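Local coordinates for protein Uly1 (Catenovulum maritimum, PDB 7DRQ) that probably cleaves ulvan, the polysaccharide of green seaweeds, as a calcium-binding lyase of polysaccharide lyase family 24, at residues 205-210 / 264-269; 270-275 / 295-300. All blocks are in the same frame, centred on the assembly; numbering follows the deposited sequence.

Contact 1: residues 205-210 / 264-269; sequences TFFTSH and GKMKYA
Tyr268 reaches across to the end of strand 205-208 and the turn beyond it, meeting Phe207, Thr208, Ser209 and His210 in turn as it goes outward. Its CB lies 4.1 Å from Phe207 CD2, the two side chains crossing at about a right angle. At the root of the ring, Tyr268 CG is 3.3 Å from Thr208 O. A chi1 of -171°, placing CG opposite the backbone N, carries the ring on alongside the turn, where Ser209 CA sits over the centre of one face in a CH-pi contact, 3.5 Å from the Tyr268 ring centroid. Ser209 CB leans over the CE1 side, while Ser209 OG turns to its own partner, the backbone N of Asp213. Farther out, Tyr268 CE2 presents the ring edge to the face of His210, 3.6 Å from His210 CD2, in a T-shaped pair of the Tyr268 and His210 rings with planes at 83°. The hydroxyl ends the path: Tyr268 OH accepts a weak bond of 3.3 Å from His210 N and also lies over the imidazole face, near its rim. The contact illustrates how a beta-propeller, the fold expected of this BNR-repeat family, joins successive sheets by side chains: strands 205-208 and 264-269 run nearly parallel (17°), the axes of these short segments approaching to 6.4 Å, each belonging to the first strand of its own antiparallel sheet. An alanine in place of Tyr268 would remove the surface against Ser209 and is likely to free the His210 ring to turn. Deeper in, Phe207 CZ packs on the selenomethionine methyl, Met266 CE, at 3.4 Å, and the Phe207 ring also meets that of Phe215 within its own sheet. At the opposite end from Tyr268, Thr205 OG1 binds a water at 3.0 Å that also accepts a weak bond from Lys265 NZ.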
loop_
_atom_site.group_PDB
_atom_site.type_symbol
_atom_site.label_atom_id
_atom_site.label_comp_id
_atom_site.label_asym_id
_atom_site.label_seq_id
_atom_site.Cartn_x
_atom_site.Cartn_y
_atom_site.Cartn_z
ATOM N N THR A 205 0.387 0.615 5.653
ATOM C CA THR A 205 0.054 1.824 4.906
ATOM C C THR A 205 -0.293 2.923 5.896
ATOM O O THR A 205 -1.297 2.812 6.607
ATOM C CB THR A 205 -1.113 1.586 3.942
ATOM O OG1 THR A 205 -0.765 0.541 3.028
ATOM C CG2 THR A 205 -1.405 2.862 3.135
ATOM N N PHE A 206 0.526 3.970 5.937
ATOM C CA PHE A 206 0.288 5.124 6.786
ATOM C C PHE A 206 -0.574 6.158 6.069
ATOM O O PHE A 206 -0.586 6.251 4.839
ATOM C CB PHE A 206 1.605 5.800 7.184
ATOM C CG PHE A 206 2.561 4.928 7.964
ATOM C CD1 PHE A 206 2.465 4.831 9.351
ATOM C CD2 PHE A 206 3.621 4.298 7.319
ATOM C CE1 PHE A 206 3.379 4.075 10.071
ATOM C CE2 PHE A 206 4.537 3.546 8.028
ATOM C CZ PHE A 206 4.415 3.430 9.414
ATOM N N PHE A 207 -1.265 6.976 6.856
ATOM C CA PHE A 207 -1.923 8.161 6.325
ATOM C C PHE A 207 -1.917 9.239 7.400
ATOM O O PHE A 207 -1.773 8.951 8.590
ATOM C CB PHE A 207 -3.356 7.872 5.843
ATOM C CG PHE A 207 -4.226 7.147 6.839
ATOM C CD1 PHE A 207 -4.197 5.758 6.930
ATOM C CD2 PHE A 207 -5.101 7.851 7.666
ATOM C CE1 PHE A 207 -5.009 5.086 7.827
ATOM C CE2 PHE A 207 -5.927 7.183 8.566
ATOM C CZ PHE A 207 -5.875 5.807 8.658
ATOM N N THR A 208 -2.075 10.489 6.963
ATOM C CA THR A 208 -2.011 11.644 7.850
ATOM C C THR A 208 -3.242 12.518 7.664
ATOM O O THR A 208 -3.814 12.594 6.576
ATOM C CB THR A 208 -0.753 12.498 7.605
ATOM O OG1 THR A 208 -0.675 12.865 6.219
ATOM C CG2 THR A 208 0.496 11.710 7.950
ATOM N N SER A 209 -3.621 13.206 8.731
ATOM C CA SER A 209 -4.760 14.108 8.684
ATOM C C SER A 209 -4.314 15.545 8.414
ATOM O O SER A 209 -3.124 15.866 8.392
ATOM C CB SER A 209 -5.535 14.040 9.994
ATOM O OG SER A 209 -4.816 14.728 11.007
ATOM N N HIS A 210 -5.310 16.419 8.227
ATOM C CA HIS A 210 -5.058 17.838 7.981
ATOM C C HIS A 210 -4.203 18.449 9.081
ATOM O O HIS A 210 -3.214 19.143 8.814
ATOM C CB HIS A 210 -6.389 18.586 7.889
ATOM C CG HIS A 210 -7.100 18.409 6.586
ATOM N ND1 HIS A 210 -8.464 18.573 6.455
ATOM C CD2 HIS A 210 -6.637 18.098 5.350
ATOM C CE1 HIS A 210 -8.810 18.366 5.196
ATOM N NE2 HIS A 210 -7.721 18.081 4.504
ATOM N N GLY A 264 -8.818 -3.983 0.516
ATOM C CA GLY A 264 -9.039 -2.572 0.281
ATOM C C GLY A 264 -8.020 -1.743 1.024
ATOM O O GLY A 264 -6.992 -2.247 1.484
ATOM N N LYS A 265 -8.322 -0.458 1.145
ATOM C CA LYS A 265 -7.365 0.465 1.734
ATOM C C LYS A 265 -8.112 1.596 2.417
ATOM O O LYS A 265 -9.109 2.100 1.886
ATOM C CB LYS A 265 -6.419 1.027 0.674
ATOM C CG LYS A 265 -5.214 1.754 1.265
ATOM C CD LYS A 265 -4.100 1.919 0.237
ATOM C CE LYS A 265 -3.763 0.610 -0.444
ATOM N NZ LYS A 265 -2.642 0.814 -1.407
HETATM N N MSE A 266 -7.634 1.966 3.604
HETATM C CA MSE A 266 -8.088 3.161 4.284
HETATM C C MSE A 266 -7.256 4.327 3.790
HETATM O O MSE A 266 -6.064 4.172 3.492
HETATM C CB MSE A 266 -7.944 3.036 5.807
HETATM C CG MSE A 266 -8.654 1.854 6.381
HETATM SE SE MSE A 266 -8.458 1.862 8.344
HETATM C CE MSE A 266 -8.544 3.660 8.673
ATOM N N LYS A 267 -7.895 5.485 3.668
ATOM C CA LYS A 267 -7.212 6.707 3.274
ATOM C C LYS A 267 -7.804 7.867 4.044
ATOM O O LYS A 267 -8.939 7.808 4.518
ATOM C CB LYS A 267 -7.355 7.007 1.777
ATOM C CG LYS A 267 -6.879 5.913 0.851
ATOM C CD LYS A 267 -7.128 6.329 -0.607
ATOM C CE LYS A 267 -6.908 5.161 -1.549
ATOM N NZ LYS A 267 -6.846 5.613 -2.988
ATOM N N TYR A 268 -7.030 8.945 4.144
ATOM C CA TYR A 268 -7.570 10.221 4.583
ATOM C C TYR A 268 -7.981 10.980 3.331
ATOM O O TYR A 268 -7.141 11.248 2.461
ATOM C CB TYR A 268 -6.542 11.005 5.389
ATOM C CG TYR A 268 -7.091 12.235 6.058
ATOM C CD1 TYR A 268 -7.751 12.152 7.282
ATOM C CD2 TYR A 268 -6.919 13.489 5.487
ATOM C CE1 TYR A 268 -8.245 13.291 7.908
ATOM C CE2 TYR A 268 -7.401 14.620 6.099
ATOM C CZ TYR A 268 -8.049 14.529 7.305
ATOM O OH TYR A 268 -8.505 15.689 7.890
ATOM N N ALA A 269 -9.269 11.280 3.215
ATOM C CA ALA A 269 -9.817 11.837 1.982
ATOM C C ALA A 269 -10.898 12.833 2.350
ATOM O O ALA A 269 -11.742 12.537 3.206
ATOM C CB ALA A 269 -10.401 10.739 1.085
HETATM O O HOH W 1 0.218 1.109 0.301
#

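Contact 2: residues 270-275 / 295-300; sequences DGKIRI and YAYSDD
Arg274 runs alongside Tyr297, its CG 3.6 Å from Tyr297 CB, both side chains pointing the same way from a non-hydrogen-bonded antiparallel pair. Its extended chain brings Arg274 NH1 to Tyr295 OH at 2.9 Å; the guanidinium and phenol planes are only 7° apart, although the hydroxyl is somewhat tilted from the guanidinium plane. The other nitrogens turn back to the end of strand 261-269 and the bend after it: Arg274 NH2 donates to Asp270 O at 3.1 Å and Arg274 NE to Ala269 O, so that bonds on several sides fix the group's rotation. Beyond Tyr297, Lys272 NZ forms a salt bridge of 2.7 Å with Asp299 OD1, while Asp299 OD2 pairs with Lys308. On the backbone, Ile275 and Ala296 exchange two hydrogen bonds, and Ser298 N donates to Ile273 O at 2.9 Å. Where the strands part, a water accepts from Ile273 N and donates to Ser298 O and Asp300 O. Ser298 OG, bonded also to Thr305 O, accepts from Asp300 N in an ST turn. The pairing is part of the beta hairpin of strands 272-280 and 290-298, consistent with the antiparallel meander of a beta-propeller blade.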
loop_
_atom_site.group_PDB
_atom_site.type_symbol
_atom_site.label_atom_id
_atom_site.label_comp_id
_atom_site.label_asym_id
_atom_site.label_seq_id
_atom_site.Cartn_x
_atom_site.Cartn_y
_atom_site.Cartn_z
ATOM N N ASP A 270 -10.861 14.004 1.715
ATOM C CA ASP A 270 -11.769 15.109 2.017
ATOM C C ASP A 270 -11.975 15.263 3.523
ATOM O O ASP A 270 -13.101 15.271 4.022
ATOM C CB ASP A 270 -13.110 14.938 1.307
ATOM C CG ASP A 270 -13.946 16.219 1.324
ATOM O OD1 ASP A 270 -13.335 17.297 1.476
ATOM O OD2 ASP A 270 -15.196 16.150 1.207
ATOM N N GLY A 271 -10.858 15.355 4.252
ATOM C CA GLY A 271 -10.891 15.678 5.668
ATOM C C GLY A 271 -11.374 14.585 6.596
ATOM O O GLY A 271 -11.672 14.874 7.763
ATOM N N LYS A 272 -11.478 13.343 6.129
ATOM C CA LYS A 272 -11.984 12.264 6.965
ATOM C C LYS A 272 -11.215 10.979 6.709
ATOM O O LYS A 272 -10.725 10.730 5.610
ATOM C CB LYS A 272 -13.471 11.990 6.724
ATOM C CG LYS A 272 -14.374 13.188 6.968
ATOM C CD LYS A 272 -15.845 12.845 6.735
ATOM C CE LYS A 272 -16.693 14.114 6.866
ATOM N NZ LYS A 272 -18.126 13.837 6.604
ATOM N N ILE A 273 -11.139 10.155 7.740
ATOM C CA ILE A 273 -10.641 8.795 7.607
ATOM C C ILE A 273 -11.745 7.941 6.997
ATOM O O ILE A 273 -12.874 7.938 7.493
ATOM C CB ILE A 273 -10.208 8.257 8.977
ATOM C CG1 ILE A 273 -8.963 9.001 9.453
ATOM C CG2 ILE A 273 -9.954 6.780 8.916
ATOM C CD1 ILE A 273 -8.676 8.809 10.937
ATOM N N ARG A 274 -11.439 7.249 5.894
ATOM C CA ARG A 274 -12.435 6.427 5.204
ATOM C C ARG A 274 -11.794 5.131 4.719
ATOM O O ARG A 274 -10.578 4.946 4.785
ATOM C CB ARG A 274 -13.074 7.170 4.013
ATOM C CG ARG A 274 -13.122 8.688 4.138
ATOM C CD ARG A 274 -13.831 9.361 2.954
ATOM N NE ARG A 274 -13.874 10.812 3.143
ATOM C CZ ARG A 274 -14.990 11.543 3.165
ATOM N NH1 ARG A 274 -16.177 10.971 2.973
ATOM N NH2 ARG A 274 -14.913 12.855 3.372
ATOM N N ILE A 275 -12.632 4.212 4.234
ATOM C CA ILE A 275 -12.151 2.948 3.688
ATOM C C ILE A 275 -13.002 2.558 2.484
ATOM O O ILE A 275 -14.213 2.802 2.451
ATOM C CB ILE A 275 -12.170 1.838 4.765
ATOM C CG1 ILE A 275 -11.384 0.603 4.301
ATOM C CG2 ILE A 275 -13.613 1.503 5.145
ATOM C CD1 ILE A 275 -11.226 -0.476 5.393
ATOM N N TYR A 295 -17.759 0.723 0.943
ATOM C CA TYR A 295 -17.182 2.011 1.310
ATOM C C TYR A 295 -17.819 2.485 2.605
ATOM O O TYR A 295 -19.029 2.327 2.802
ATOM C CB TYR A 295 -17.403 3.046 0.198
ATOM C CG TYR A 295 -17.252 4.507 0.595
ATOM C CD1 TYR A 295 -15.994 5.089 0.709
ATOM C CD2 TYR A 295 -18.368 5.316 0.772
ATOM C CE1 TYR A 295 -15.849 6.434 1.025
ATOM C CE2 TYR A 295 -18.243 6.653 1.115
ATOM C CZ TYR A 295 -16.980 7.206 1.239
ATOM O OH TYR A 295 -16.852 8.537 1.543
ATOM N N ALA A 296 -17.005 3.067 3.478
ATOM C CA ALA A 296 -17.520 3.693 4.686
ATOM C C ALA A 296 -16.585 4.828 5.067
ATOM O O ALA A 296 -15.418 4.845 4.670
ATOM C CB ALA A 296 -17.651 2.689 5.839
ATOM N N TYR A 297 -17.097 5.771 5.859
ATOM C CA TYR A 297 -16.268 6.883 6.305
ATOM C C TYR A 297 -16.607 7.198 7.753
ATOM O O TYR A 297 -17.693 6.877 8.241
ATOM C CB TYR A 297 -16.447 8.128 5.418
ATOM C CG TYR A 297 -17.832 8.737 5.496
ATOM C CD1 TYR A 297 -18.137 9.702 6.450
ATOM C CD2 TYR A 297 -18.828 8.343 4.617
ATOM C CE1 TYR A 297 -19.397 10.254 6.528
ATOM C CE2 TYR A 297 -20.104 8.890 4.694
ATOM C CZ TYR A 297 -20.376 9.844 5.646
ATOM O OH TYR A 297 -21.637 10.391 5.721
ATOM N N SER A 298 -15.660 7.827 8.437
ATOM C CA SER A 298 -15.823 8.193 9.837
ATOM C C SER A 298 -15.931 9.706 9.966
ATOM O O SER A 298 -15.145 10.445 9.361
ATOM C CB SER A 298 -14.651 7.680 10.675
ATOM O OG SER A 298 -14.723 8.223 11.990
ATOM N N ASP A 299 -16.905 10.166 10.746
ATOM C CA ASP A 299 -17.027 11.580 11.068
ATOM C C ASP A 299 -16.225 11.951 12.309
ATOM O O ASP A 299 -16.228 13.113 12.712
ATOM C CB ASP A 299 -18.512 11.952 11.234
ATOM C CG ASP A 299 -19.207 12.159 9.888
ATOM O OD1 ASP A 299 -18.501 12.527 8.930
ATOM O OD2 ASP A 299 -20.439 11.955 9.770
ATOM N N ASP A 300 -15.518 10.990 12.888
ATOM C CA ASP A 300 -14.668 11.194 14.052
ATOM C C ASP A 300 -13.256 11.514 13.576
ATOM O O ASP A 300 -12.685 10.733 12.796
ATOM C CB ASP A 300 -14.693 9.918 14.899
ATOM C CG ASP A 300 -13.830 9.970 16.149
ATOM O OD1 ASP A 300 -13.079 10.937 16.399
ATOM O OD2 ASP A 300 -13.907 8.980 16.905
HETATM O O HOH W 2 -12.608 11.097 10.190
#

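Overall arrangement
The two contacts, with centres about 9 Å apart, show two levels of assembly in one fold. Contact 2 is made within a sheet, pairing consecutive strands, whereas contact 1 is made between sheets, setting strand 201-208 beside the first strand of the sheet that holds contact 2. Strands 261-269 and 272-280 are neighbours in that sheet and connect them directly: Lys267 O of contact 1 lies 2.9 Å from Arg274 N of contact 2, a probable backbone hydrogen bond. At the bend, His210 CE1 packs 3.4 Å from Gly271 CA. Neither contact belongs to a calcium site of this protein; the side chains of His210 and Arg274 are each about 12 Å from a bound calcium ion.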